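Local coordinates for protein ferritin (Mycoplasma penetrans, PDB 7DIE) that probably oxidises and stores iron, assembling as a 24-subunit ferritin cage with iron-binding sites within its subunits, at residues S58-R63 / I136-E141; N111-S116 / E126-F131. All coordinates share one frame; numbering follows the deposited sequence.

Contact 1 (S58-R63 / I136-E141); sequences SAHMSR and IEDLEE. With FE (Fe (III) ion), chain G; FE (Fe (III) ion), chain H.
His-60 and Asp-138 mark the closest backbone approach of the two helical segments, the first of which widens into a pi-type turn at 58-61, yet their CA atoms lie 10.9 Å apart, so the contact depends on side chains reaching inward from both helices. The setting is the four-helix bundle of ferritin, with helices 43-70 and 122-150 meeting through an iron site; its position and carboxylate-rich ligands are consistent with the ferroxidase centre of the family. The two side chains approach from opposite directions, and each first torsion sets its group beside the backbone N (chi1 -64° for His-60, -72° for Asp-138). One Fe(III) ion sits between them. His-60 NE2 binds it at 2.3 Å, with the ion almost equally far from ring carbons CD2 and CE1, so it lies squarely off the nitrogen. Asp-138 holds the same ion through both carboxylate oxygens, OD1 at 2.5 Å and OD2 at 2.4 Å: a bidentate grip. The 3.0 Å separation of His-60 NE2 and Asp-138 OD2 is therefore the spacing of two ligands on one metal and not a hydrogen bond, and the ring and carboxylate planes stand 38° apart. A water occupies a further position on this ion at 2.4 Å, and Asp-55 and Asp-134 complete the metal site. Second-shell bonds probably fix the ligands' rotation: Glu-23 OE2 takes the hydrogen bond at His-60 ND1, the ring nitrogen that does not bind the iron, while Lys-56 NZ bonds Asp-138 OD2, where its positive charge may offset some of the gathered carboxylate charge. The second Fe(III) ion is tied to the first through Asp-138 OD1, which also binds it, at 2.6 Å.

Contact 2 (N111-S116 / E126-F131); sequences NVTEIS and ERMQWF
Met-128 is the centre of this contact, its bent side chain packing against Val-112 and Thr-113 on the facing helix. The two segments run nearly antiparallel, at 156° between their N-to-C directions, with axes 9.4 Å apart; the nearest CA pair, Thr-113 and Met-128 at 5.9 Å, marks the register. Thr-113 meets the base of the methionine, OG1 lying 3.3 Å from Met-128 CB. That hydroxyl is already engaged with Val-109 O, one turn back on its own helix, so its approach to the methionine is packing alone. Further along the methionine side chain, Met-128 SD lies 4.0 Å from Val-112 CG1, and CE reaches Val-112 CB at 4.1 Å; bends at both chi2 and chi3 fold the thioether back across the valine, the two side chains crossing at about a right angle. Gln-129 adds a smaller touch, its NE2, hydrogen-bonded to Phe-125 O, coming 3.9 Å from Thr-113 CG2. The contact thus closes the helical hairpin formed by helices 91-118 and 122-150 near their short connecting turn; Phe-131 packs on Glu-23 of helix 10-39, Leu-64 of helix 43-70 and Val-109 of helix 91-118, while Phe-122 of a neighbouring subunit packs on Thr-113.

Helix 122-150 carries one segment of each contact, and their centres lie 14 Å apart: contact 1 is near the middle of the bundle, contact 2 toward one end. Trp-130, which does not touch segment 111-116, joins them. Its CH2 comes 3.6 Å from His-60 NE2, the rings meeting edge-to-face, and its NE1 lies 3.4 Å from Arg-63 NH2 in a cation-pi pair. Phe-131 CZ also touches His-60 O at 3.6 Å. Trp-130 CH2 brings contact 2 to 4.5 Å from the Fe(III) ion held by His-60 without binding it, while the Met-128 side chain stays about 12 Å from a bound Fe(III) ion; contact 1 supplies ligands directly.

Contact 1 (S58-R63 / I136-E141)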
loop_
_atom_site.group_PDB
_atom_site.type_symbol
_atom_site.label_atom_id
_atom_site.label_comp_id
_atom_site.label_asym_id
_atom_site.label_seq_id
_atom_site.Cartn_x
_atom_site.Cartn_y
_atom_site.Cartn_z
ATOM N N SER A 58 -19.848 -12.336 -32.151
ATOM C CA SER A 58 -19.927 -11.959 -30.749
ATOM C C SER A 58 -20.797 -10.739 -30.511
ATOM O O SER A 58 -21.298 -10.551 -29.393
ATOM C CB SER A 58 -18.515 -11.700 -30.209
ATOM O OG SER A 58 -17.994 -10.521 -30.795
ATOM N N ALA A 59 -20.988 -9.896 -31.518
ATOM C CA ALA A 59 -21.743 -8.665 -31.325
ATOM C C ALA A 59 -23.065 -8.643 -32.082
ATOM O O ALA A 59 -24.046 -8.125 -31.559
ATOM C CB ALA A 59 -20.905 -7.456 -31.748
ATOM N N HIS A 60 -23.125 -9.209 -33.290
ATOM C CA HIS A 60 -24.352 -9.123 -34.093
ATOM C C HIS A 60 -25.254 -10.327 -33.858
ATOM O O HIS A 60 -26.373 -10.184 -33.359
ATOM C CB HIS A 60 -24.000 -9.007 -35.578
ATOM C CG HIS A 60 -23.258 -7.751 -35.916
ATOM N ND1 HIS A 60 -23.789 -6.765 -36.720
ATOM C CD2 HIS A 60 -22.034 -7.311 -35.538
ATOM C CE1 HIS A 60 -22.916 -5.779 -36.839
ATOM N NE2 HIS A 60 -21.847 -6.077 -36.121
ATOM N N MET A 61 -24.763 -11.521 -34.198
ATOM C CA MET A 61 -25.564 -12.731 -34.026
ATOM C C MET A 61 -25.986 -12.915 -32.570
ATOM O O MET A 61 -27.104 -13.349 -32.294
ATOM C CB MET A 61 -24.770 -13.937 -34.529
ATOM C CG MET A 61 -24.536 -13.895 -36.028
ATOM S SD MET A 61 -23.069 -14.768 -36.619
ATOM C CE MET A 61 -23.314 -16.335 -35.849
ATOM N N SER A 62 -25.097 -12.592 -31.619
ATOM C CA SER A 62 -25.442 -12.763 -30.209
ATOM C C SER A 62 -26.604 -11.862 -29.812
ATOM O O SER A 62 -27.506 -12.297 -29.092
ATOM C CB SER A 62 -24.230 -12.466 -29.315
ATOM O OG SER A 62 -23.835 -11.107 -29.447
ATOM N N ARG A 63 -26.603 -10.602 -30.267
ATOM C CA ARG A 63 -27.714 -9.703 -29.936
ATOM C C ARG A 63 -29.019 -10.182 -30.571
ATOM O O ARG A 63 -30.085 -10.075 -29.958
ATOM C CB ARG A 63 -27.410 -8.268 -30.386
ATOM C CG ARG A 63 -26.526 -7.464 -29.420
ATOM C CD ARG A 63 -26.232 -6.067 -29.995
ATOM N NE ARG A 63 -25.530 -5.213 -29.038
ATOM C CZ ARG A 63 -24.231 -5.305 -28.769
ATOM N NH1 ARG A 63 -23.471 -6.218 -29.387
ATOM N NH2 ARG A 63 -23.684 -4.489 -27.876
ATOM N N ILE A 136 -23.021 0.958 -40.168
ATOM C CA ILE A 136 -22.186 2.021 -40.721
ATOM C C ILE A 136 -20.718 1.763 -40.391
ATOM O O ILE A 136 -19.836 1.866 -41.254
ATOM C CB ILE A 136 -22.631 3.394 -40.190
ATOM C CG1 ILE A 136 -24.069 3.744 -40.599
ATOM C CG2 ILE A 136 -21.655 4.466 -40.659
ATOM C CD1 ILE A 136 -24.576 4.997 -39.866
ATOM N N GLU A 137 -20.435 1.431 -39.130
ATOM C CA GLU A 137 -19.052 1.171 -38.718
ATOM C C GLU A 137 -18.448 0.009 -39.501
ATOM O O GLU A 137 -17.308 0.090 -39.977
ATOM C CB GLU A 137 -18.987 0.863 -37.223
ATOM C CG GLU A 137 -19.700 1.851 -36.347
ATOM C CD GLU A 137 -18.915 3.117 -36.175
ATOM O OE1 GLU A 137 -17.679 3.074 -36.380
ATOM O OE2 GLU A 137 -19.535 4.146 -35.833
ATOM N N ASP A 138 -19.185 -1.096 -39.617
ATOM C CA ASP A 138 -18.632 -2.266 -40.296
ATOM C C ASP A 138 -18.409 -1.988 -41.775
ATOM O O ASP A 138 -17.398 -2.415 -42.345
ATOM C CB ASP A 138 -19.546 -3.484 -40.125
ATOM C CG ASP A 138 -19.517 -4.046 -38.720
ATOM O OD1 ASP A 138 -18.758 -3.513 -37.885
ATOM O OD2 ASP A 138 -20.275 -4.996 -38.437
ATOM N N LEU A 139 -19.350 -1.305 -42.426
ATOM C CA LEU A 139 -19.133 -0.986 -43.833
ATOM C C LEU A 139 -17.959 -0.026 -43.994
ATOM O O LEU A 139 -17.156 -0.166 -44.924
ATOM C CB LEU A 139 -20.411 -0.413 -44.450
ATOM C CG LEU A 139 -20.346 -0.138 -45.963
ATOM C CD1 LEU A 139 -19.954 -1.399 -46.737
ATOM C CD2 LEU A 139 -21.681 0.411 -46.480
ATOM N N GLU A 140 -17.804 0.925 -43.072
ATOM C CA GLU A 140 -16.656 1.825 -43.155
ATOM C C GLU A 140 -15.341 1.067 -43.049
ATOM O O GLU A 140 -14.384 1.368 -43.771
ATOM C CB GLU A 140 -16.724 2.894 -42.065
ATOM C CG GLU A 140 -15.584 3.902 -42.179
ATOM C CD GLU A 140 -15.601 4.938 -41.076
ATOM O OE1 GLU A 140 -15.617 4.559 -39.890
ATOM O OE2 GLU A 140 -15.618 6.139 -41.402
ATOM N N GLU A 141 -15.265 0.102 -42.131
ATOM C CA GLU A 141 -14.039 -0.671 -41.947
ATOM C C GLU A 141 -13.667 -1.429 -43.213
ATOM O O GLU A 141 -12.511 -1.420 -43.644
ATOM C CB GLU A 141 -14.213 -1.655 -40.785
ATOM C CG GLU A 141 -14.100 -1.018 -39.412
ATOM C CD GLU A 141 -12.770 -1.359 -38.748
ATOM O OE1 GLU A 141 -11.793 -0.598 -38.922
ATOM O OE2 GLU A 141 -12.697 -2.408 -38.071
HETATM FE FE FE G . -19.884 -4.797 -36.049
HETATM FE FE FE H . -17.376 -3.512 -35.727
HETATM O O HOH W 1 -19.691 -4.665 -33.678
#

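Contact 2 (N111-S116 / E126-F131)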
loop_
_atom_site.group_PDB
_atom_site.type_symbol
_atom_site.label_atom_id
_atom_site.label_comp_id
_atom_site.label_asym_id
_atom_site.label_seq_id
_atom_site.Cartn_x
_atom_site.Cartn_y
_atom_site.Cartn_z
ATOM N N ASN A 111 -33.843 -2.948 -44.154
ATOM C CA ASN A 111 -35.131 -3.568 -44.467
ATOM C C ASN A 111 -35.867 -3.979 -43.199
ATOM O O ASN A 111 -37.052 -3.674 -43.030
ATOM C CB ASN A 111 -34.943 -4.784 -45.377
ATOM C CG ASN A 111 -36.265 -5.325 -45.908
ATOM O OD1 ASN A 111 -37.065 -4.579 -46.476
ATOM N ND2 ASN A 111 -36.506 -6.619 -45.713
ATOM N N VAL A 112 -35.180 -4.687 -42.300
ATOM C CA VAL A 112 -35.823 -5.106 -41.056
ATOM C C VAL A 112 -36.238 -3.891 -40.243
ATOM O O VAL A 112 -37.311 -3.867 -39.627
ATOM C CB VAL A 112 -34.894 -6.027 -40.238
ATOM C CG1 VAL A 112 -35.625 -6.487 -38.967
ATOM C CG2 VAL A 112 -34.456 -7.235 -41.083
ATOM N N THR A 113 -35.394 -2.863 -40.221
ATOM C CA THR A 113 -35.726 -1.661 -39.474
ATOM C C THR A 113 -36.990 -1.020 -40.032
ATOM O O THR A 113 -37.934 -0.724 -39.294
ATOM C CB THR A 113 -34.547 -0.685 -39.523
ATOM O OG1 THR A 113 -33.410 -1.292 -38.892
ATOM C CG2 THR A 113 -34.899 0.620 -38.811
ATOM N N GLU A 114 -37.032 -0.826 -41.351
ATOM C CA GLU A 114 -38.176 -0.164 -41.966
ATOM C C GLU A 114 -39.455 -0.985 -41.802
ATOM O O GLU A 114 -40.512 -0.444 -41.448
ATOM C CB GLU A 114 -37.895 0.086 -43.442
ATOM C CG GLU A 114 -39.036 0.807 -44.129
ATOM C CD GLU A 114 -38.765 1.077 -45.605
ATOM O OE1 GLU A 114 -39.572 1.800 -46.220
ATOM O OE2 GLU A 114 -37.749 0.586 -46.141
ATOM N N ILE A 115 -39.382 -2.290 -42.066
ATOM C CA ILE A 115 -40.588 -3.108 -42.008
ATOM C C ILE A 115 -41.075 -3.239 -40.571
ATOM O O ILE A 115 -42.279 -3.197 -40.311
ATOM C CB ILE A 115 -40.363 -4.486 -42.671
ATOM C CG1 ILE A 115 -39.917 -4.333 -44.127
ATOM C CG2 ILE A 115 -41.640 -5.344 -42.623
ATOM C CD1 ILE A 115 -40.745 -3.348 -44.919
ATOM N N SER A 116 -40.162 -3.376 -39.603
ATOM C CA SER A 116 -40.632 -3.491 -38.222
ATOM C C SER A 116 -41.367 -2.225 -37.788
ATOM O O SER A 116 -42.411 -2.300 -37.126
ATOM C CB SER A 116 -39.465 -3.821 -37.273
ATOM O OG SER A 116 -38.552 -2.756 -37.250
ATOM N N GLU A 126 -36.648 -0.952 -31.980
ATOM C CA GLU A 126 -35.694 -0.510 -30.960
ATOM C C GLU A 126 -34.433 -1.386 -30.976
ATOM O O GLU A 126 -33.304 -0.883 -30.947
ATOM C CB GLU A 126 -36.385 -0.530 -29.588
ATOM C CG GLU A 126 -35.624 0.170 -28.437
ATOM C CD GLU A 126 -34.355 -0.587 -27.982
ATOM O OE1 GLU A 126 -34.349 -1.845 -28.014
ATOM O OE2 GLU A 126 -33.364 0.090 -27.582
ATOM N N ARG A 127 -34.608 -2.706 -31.042
ATOM C CA ARG A 127 -33.452 -3.601 -31.078
ATOM C C ARG A 127 -32.608 -3.375 -32.327
ATOM O O ARG A 127 -31.380 -3.527 -32.294
ATOM C CB ARG A 127 -33.914 -5.069 -30.983
ATOM C CG ARG A 127 -32.823 -6.128 -31.320
ATOM C CD ARG A 127 -31.726 -6.241 -30.213
ATOM N NE ARG A 127 -30.886 -5.037 -30.129
ATOM C CZ ARG A 127 -29.969 -4.818 -29.186
ATOM N NH1 ARG A 127 -29.736 -5.740 -28.259
ATOM N NH2 ARG A 127 -29.277 -3.679 -29.176
ATOM N N MET A 128 -33.229 -2.963 -33.425
ATOM C CA MET A 128 -32.471 -2.756 -34.652
ATOM C C MET A 128 -31.632 -1.491 -34.632
ATOM O O MET A 128 -30.729 -1.367 -35.467
ATOM C CB MET A 128 -33.417 -2.731 -35.867
ATOM C CG MET A 128 -34.061 -4.105 -36.158
ATOM S SD MET A 128 -32.871 -5.478 -36.317
ATOM C CE MET A 128 -31.890 -4.976 -37.732
ATOM N N GLN A 129 -31.874 -0.564 -33.696
ATOM C CA GLN A 129 -31.130 0.696 -33.715
ATOM C C GLN A 129 -29.634 0.471 -33.521
ATOM O O GLN A 129 -28.814 1.150 -34.149
ATOM C CB GLN A 129 -31.672 1.656 -32.653
ATOM C CG GLN A 129 -33.120 2.113 -32.925
ATOM C CD GLN A 129 -33.319 2.556 -34.361
ATOM O OE1 GLN A 129 -32.772 3.566 -34.778
ATOM N NE2 GLN A 129 -34.100 1.790 -35.131
ATOM N N TRP A 130 -29.255 -0.484 -32.668
ATOM C CA TRP A 130 -27.834 -0.805 -32.521
ATOM C C TRP A 130 -27.228 -1.206 -33.859
ATOM O O TRP A 130 -26.081 -0.859 -34.167
ATOM C CB TRP A 130 -27.639 -1.935 -31.497
ATOM C CG TRP A 130 -26.169 -2.269 -31.278
ATOM C CD1 TRP A 130 -25.339 -1.714 -30.334
ATOM C CD2 TRP A 130 -25.358 -3.180 -32.036
ATOM N NE1 TRP A 130 -24.074 -2.244 -30.446
ATOM C CE2 TRP A 130 -24.055 -3.135 -31.490
ATOM C CE3 TRP A 130 -25.604 -4.035 -33.121
ATOM C CZ2 TRP A 130 -23.004 -3.905 -31.992
ATOM C CZ3 TRP A 130 -24.552 -4.799 -33.622
ATOM C CH2 TRP A 130 -23.270 -4.726 -33.055
ATOM N N PHE A 131 -27.988 -1.944 -34.663
ATOM C CA PHE A 131 -27.508 -2.451 -35.943
ATOM C C PHE A 131 -27.473 -1.363 -36.991
ATOM O O PHE A 131 -26.592 -1.370 -37.856
ATOM C CB PHE A 131 -28.412 -3.601 -36.414
ATOM C CG PHE A 131 -28.298 -4.822 -35.574
ATOM C CD1 PHE A 131 -29.043 -4.951 -34.411
ATOM C CD2 PHE A 131 -27.420 -5.845 -35.933
ATOM C CE1 PHE A 131 -28.930 -6.088 -33.619
ATOM C CE2 PHE A 131 -27.304 -7.003 -35.131
ATOM C CZ PHE A 131 -28.049 -7.116 -33.981
#